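Long-range contact in MxaA (Stigmatella aurantiaca, PDB 4W4T), which is a nonribosomal peptide synthetase of the hybrid myxalamid pathway, whose terminal NADPH-binding reductase domain, the part in this structure, releases the finished chain by reduction: residues Y337-G345 against G355-Q363. Sequence-based numbering, arbitrary orientation.
Sequences YDQWLSELG and GDLLMFLQQ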
loop_
_atom_site.group_PDB
_atom_site.type_symbol
_atom_site.label_atom_id
_atom_site.label_comp_id
_atom_site.label_asym_id
_atom_site.label_seq_id
_atom_site.Cartn_x
_atom_site.Cartn_y
_atom_site.Cartn_z
ATOM N N TYR A 337 17.866 -1.177 -13.449
ATOM C CA TYR A 337 16.816 -0.892 -12.466
ATOM C C TYR A 337 15.417 -1.242 -12.957
ATOM O O TYR A 337 14.586 -1.745 -12.189
ATOM C CB TYR A 337 16.833 0.581 -12.047
ATOM C CG TYR A 337 15.772 0.872 -11.013
ATOM C CD1 TYR A 337 15.949 0.493 -9.694
ATOM C CD2 TYR A 337 14.576 1.485 -11.363
ATOM C CE1 TYR A 337 14.980 0.731 -8.752
ATOM C CE2 TYR A 337 13.595 1.725 -10.420
ATOM C CZ TYR A 337 13.806 1.345 -9.119
ATOM O OH TYR A 337 12.839 1.580 -8.168
ATOM N N ASP A 338 15.140 -0.960 -14.223
ATOM C CA ASP A 338 13.812 -1.248 -14.759
ATOM C C ASP A 338 13.524 -2.744 -14.795
ATOM O O ASP A 338 12.410 -3.183 -14.475
ATOM C CB ASP A 338 13.655 -0.624 -16.141
ATOM C CG ASP A 338 13.834 0.884 -16.105
ATOM O OD1 ASP A 338 13.097 1.554 -15.336
ATOM O OD2 ASP A 338 14.719 1.399 -16.824
ATOM N N GLN A 339 14.539 -3.531 -15.133
ATOM C CA GLN A 339 14.393 -4.975 -15.139
ATOM C C GLN A 339 14.281 -5.511 -13.723
ATOM O O GLN A 339 13.501 -6.416 -13.471
ATOM C CB GLN A 339 15.564 -5.636 -15.860
ATOM C CG GLN A 339 15.568 -5.389 -17.361
ATOM C CD GLN A 339 16.798 -5.958 -18.038
ATOM O OE1 GLN A 339 17.227 -7.073 -17.731
ATOM N NE2 GLN A 339 17.378 -5.191 -18.960
ATOM N N TRP A 340 15.073 -4.963 -12.802
ATOM C CA TRP A 340 14.954 -5.341 -11.393
ATOM C C TRP A 340 13.553 -5.049 -10.846
ATOM O O TRP A 340 12.945 -5.878 -10.149
ATOM C CB TRP A 340 16.008 -4.611 -10.555
ATOM C CG TRP A 340 15.940 -4.953 -9.115
ATOM C CD1 TRP A 340 16.503 -6.036 -8.496
ATOM C CD2 TRP A 340 15.274 -4.203 -8.092
ATOM N NE1 TRP A 340 16.214 -6.006 -7.145
ATOM C CE2 TRP A 340 15.466 -4.889 -6.875
ATOM C CE3 TRP A 340 14.530 -3.022 -8.092
ATOM C CZ2 TRP A 340 14.947 -4.429 -5.671
ATOM C CZ3 TRP A 340 14.014 -2.563 -6.891
ATOM C CH2 TRP A 340 14.220 -3.272 -5.699
ATOM N N LEU A 341 13.026 -3.880 -11.180
ATOM C CA LEU A 341 11.700 -3.493 -10.697
ATOM C C LEU A 341 10.630 -4.437 -11.259
ATOM O O LEU A 341 9.636 -4.754 -10.591
ATOM C CB LEU A 341 11.393 -2.045 -11.077
ATOM C CG LEU A 341 10.128 -1.413 -10.480
ATOM C CD1 LEU A 341 10.207 -1.373 -8.951
ATOM C CD2 LEU A 341 9.932 -0.002 -11.030
ATOM N N SER A 342 10.844 -4.888 -12.488
ATOM C CA SER A 342 9.894 -5.800 -13.123
ATOM C C SER A 342 9.942 -7.172 -12.452
ATOM O O SER A 342 8.911 -7.818 -12.280
ATOM C CB SER A 342 10.180 -5.912 -14.618
ATOM O OG SER A 342 9.495 -7.015 -15.161
ATOM N N GLU A 343 11.133 -7.615 -12.056
ATOM C CA GLU A 343 11.240 -8.869 -11.316
ATOM C C GLU A 343 10.598 -8.757 -9.937
ATOM O O GLU A 343 10.037 -9.726 -9.426
ATOM C CB GLU A 343 12.704 -9.312 -11.195
ATOM C CG GLU A 343 13.340 -9.548 -12.547
ATOM C CD GLU A 343 14.396 -10.642 -12.552
ATOM O OE1 GLU A 343 14.800 -11.121 -11.463
ATOM O OE2 GLU A 343 14.831 -11.019 -13.664
ATOM N N LEU A 344 10.676 -7.577 -9.330
ATOM C CA LEU A 344 10.029 -7.363 -8.047
ATOM C C LEU A 344 8.512 -7.524 -8.217
ATOM O O LEU A 344 7.858 -8.206 -7.434
ATOM C CB LEU A 344 10.368 -5.976 -7.488
ATOM C CG LEU A 344 9.780 -5.578 -6.129
ATOM C CD1 LEU A 344 10.189 -6.543 -5.034
ATOM C CD2 LEU A 344 10.212 -4.159 -5.760
ATOM N N GLY A 345 7.977 -6.901 -9.262
ATOM C CA GLY A 345 6.552 -6.965 -9.538
ATOM C C GLY A 345 6.100 -8.398 -9.753
ATOM O O GLY A 345 5.070 -8.824 -9.227
ATOM N N GLY A 355 5.531 -7.454 -2.388
ATOM C CA GLY A 355 4.476 -6.552 -2.817
ATOM C C GLY A 355 4.486 -5.262 -2.014
ATOM O O GLY A 355 4.379 -4.174 -2.579
ATOM N N ASP A 356 4.633 -5.382 -0.698
ATOM C CA ASP A 356 4.697 -4.208 0.172
ATOM C C ASP A 356 5.840 -3.276 -0.235
ATOM O O ASP A 356 5.682 -2.053 -0.243
ATOM C CB ASP A 356 4.865 -4.628 1.638
ATOM C CG ASP A 356 3.629 -5.315 2.201
ATOM O OD1 ASP A 356 2.557 -5.270 1.554
ATOM O OD2 ASP A 356 3.735 -5.905 3.301
ATOM N N LEU A 357 6.985 -3.865 -0.583
ATOM C CA LEU A 357 8.151 -3.106 -1.027
ATOM C C LEU A 357 7.883 -2.423 -2.367
ATOM O O LEU A 357 8.261 -1.277 -2.588
ATOM C CB LEU A 357 9.376 -4.032 -1.127
ATOM C CG LEU A 357 10.620 -3.489 -1.834
ATOM C CD1 LEU A 357 11.126 -2.221 -1.172
ATOM C CD2 LEU A 357 11.718 -4.547 -1.875
ATOM N N LEU A 358 7.209 -3.137 -3.255
ATOM C CA LEU A 358 6.910 -2.625 -4.580
ATOM C C LEU A 358 6.074 -1.339 -4.542
ATOM O O LEU A 358 6.254 -0.458 -5.378
ATOM C CB LEU A 358 6.182 -3.701 -5.379
ATOM C CG LEU A 358 5.770 -3.404 -6.814
ATOM C CD1 LEU A 358 6.989 -3.291 -7.704
ATOM C CD2 LEU A 358 4.851 -4.510 -7.306
HETATM N N MSE A 359 5.159 -1.245 -3.578
HETATM C CA MSE A 359 4.315 -0.056 -3.437
HETATM C C MSE A 359 5.155 1.213 -3.366
HETATM O O MSE A 359 4.877 2.199 -4.045
HETATM C CB MSE A 359 3.437 -0.144 -2.186
HETATM C CG MSE A 359 2.384 -1.246 -2.216
HETATM SE SE MSE A 359 1.463 -1.315 -3.950
HETATM C CE MSE A 359 2.537 -2.697 -4.791
ATOM N N PHE A 360 6.184 1.168 -2.527
ATOM C CA PHE A 360 7.096 2.292 -2.358
ATOM C C PHE A 360 7.766 2.741 -3.669
ATOM O O PHE A 360 7.884 3.935 -3.928
ATOM C CB PHE A 360 8.164 1.938 -1.314
ATOM C CG PHE A 360 7.615 1.734 0.080
ATOM C CD1 PHE A 360 7.477 2.809 0.955
ATOM C CD2 PHE A 360 7.230 0.476 0.518
ATOM C CE1 PHE A 360 6.969 2.630 2.231
ATOM C CE2 PHE A 360 6.719 0.290 1.795
ATOM C CZ PHE A 360 6.591 1.371 2.655
ATOM N N LEU A 361 8.182 1.800 -4.512
ATOM C CA LEU A 361 8.995 2.165 -5.670
ATOM C C LEU A 361 8.191 2.503 -6.928
ATOM O O LEU A 361 8.717 3.109 -7.863
ATOM C CB LEU A 361 9.988 1.041 -5.986
ATOM C CG LEU A 361 10.714 0.423 -4.785
ATOM C CD1 LEU A 361 11.607 -0.722 -5.238
ATOM C CD2 LEU A 361 11.515 1.469 -4.013
ATOM N N GLN A 362 6.921 2.123 -6.957
ATOM C CA GLN A 362 6.091 2.354 -8.134
ATOM C C GLN A 362 5.565 3.764 -8.288
ATOM O O GLN A 362 5.089 4.136 -9.360
ATOM C CB GLN A 362 4.895 1.424 -8.112
ATOM C CG GLN A 362 5.285 0.010 -8.244
ATOM C CD GLN A 362 4.115 -0.840 -8.594
ATOM O OE1 GLN A 362 3.096 -0.859 -7.899
ATOM N NE2 GLN A 362 4.223 -1.504 -9.723
ATOM N N GLN A 363 5.613 4.529 -7.205
ATOM C CA GLN A 363 5.008 5.855 -7.162
ATOM C C GLN A 363 5.481 6.798 -8.275
ATOM O O GLN A 363 4.745 7.698 -8.682
ATOM C CB GLN A 363 5.281 6.483 -5.801
ATOM C CG GLN A 363 4.759 5.646 -4.660
ATOM C CD GLN A 363 4.913 6.337 -3.330
ATOM O OE1 GLN A 363 3.945 6.847 -2.769
ATOM N NE2 GLN A 363 6.141 6.366 -2.818
HETATM O O HOH W 1 11.101 3.453 -9.176
#
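A helical hairpin in the terminal reductase domain, away from the NADPH site, illustrates knobs-into-holes packing: Leu361 of helix 352-362 is the knob, and Tyr337, Trp340, Leu341 and Leu344 of helix 337-348 form its hole. The segment axes run roughly antiparallel, at 141°, and approach to 9.8 Å. Leu361 CD1 lies at the edge of the Trp340 indole, near its plane and 3.5 Å from CZ3, while Trp340 NE1 is hydrogen-bonded to Val274 O on the neighbouring strand. Leu341, another wall of the hole, brings CD1 against both Leu361 CB and Leu358 CD1. With its CG trans to the backbone N (chi1 -180°), Leu344 brings CD2 against both Leu361 CD1, at 3.7 Å, and Leu358 CA, at 3.8 Å; its CD1 meets Leu357 CD2. An alanine here would remove CG and both methyls and is likely to open a gap beside Leu357, Leu358 and Leu361, leaving the knob less firmly seated. Farther along, Leu358 CD2 lies 3.7 Å from Gly345 CA, and Leu358 also packs on Pro158 of the second subunit. At the opposite end a water bridges the helices, 2.7 Å from Tyr337 OH and donating to Leu361 O.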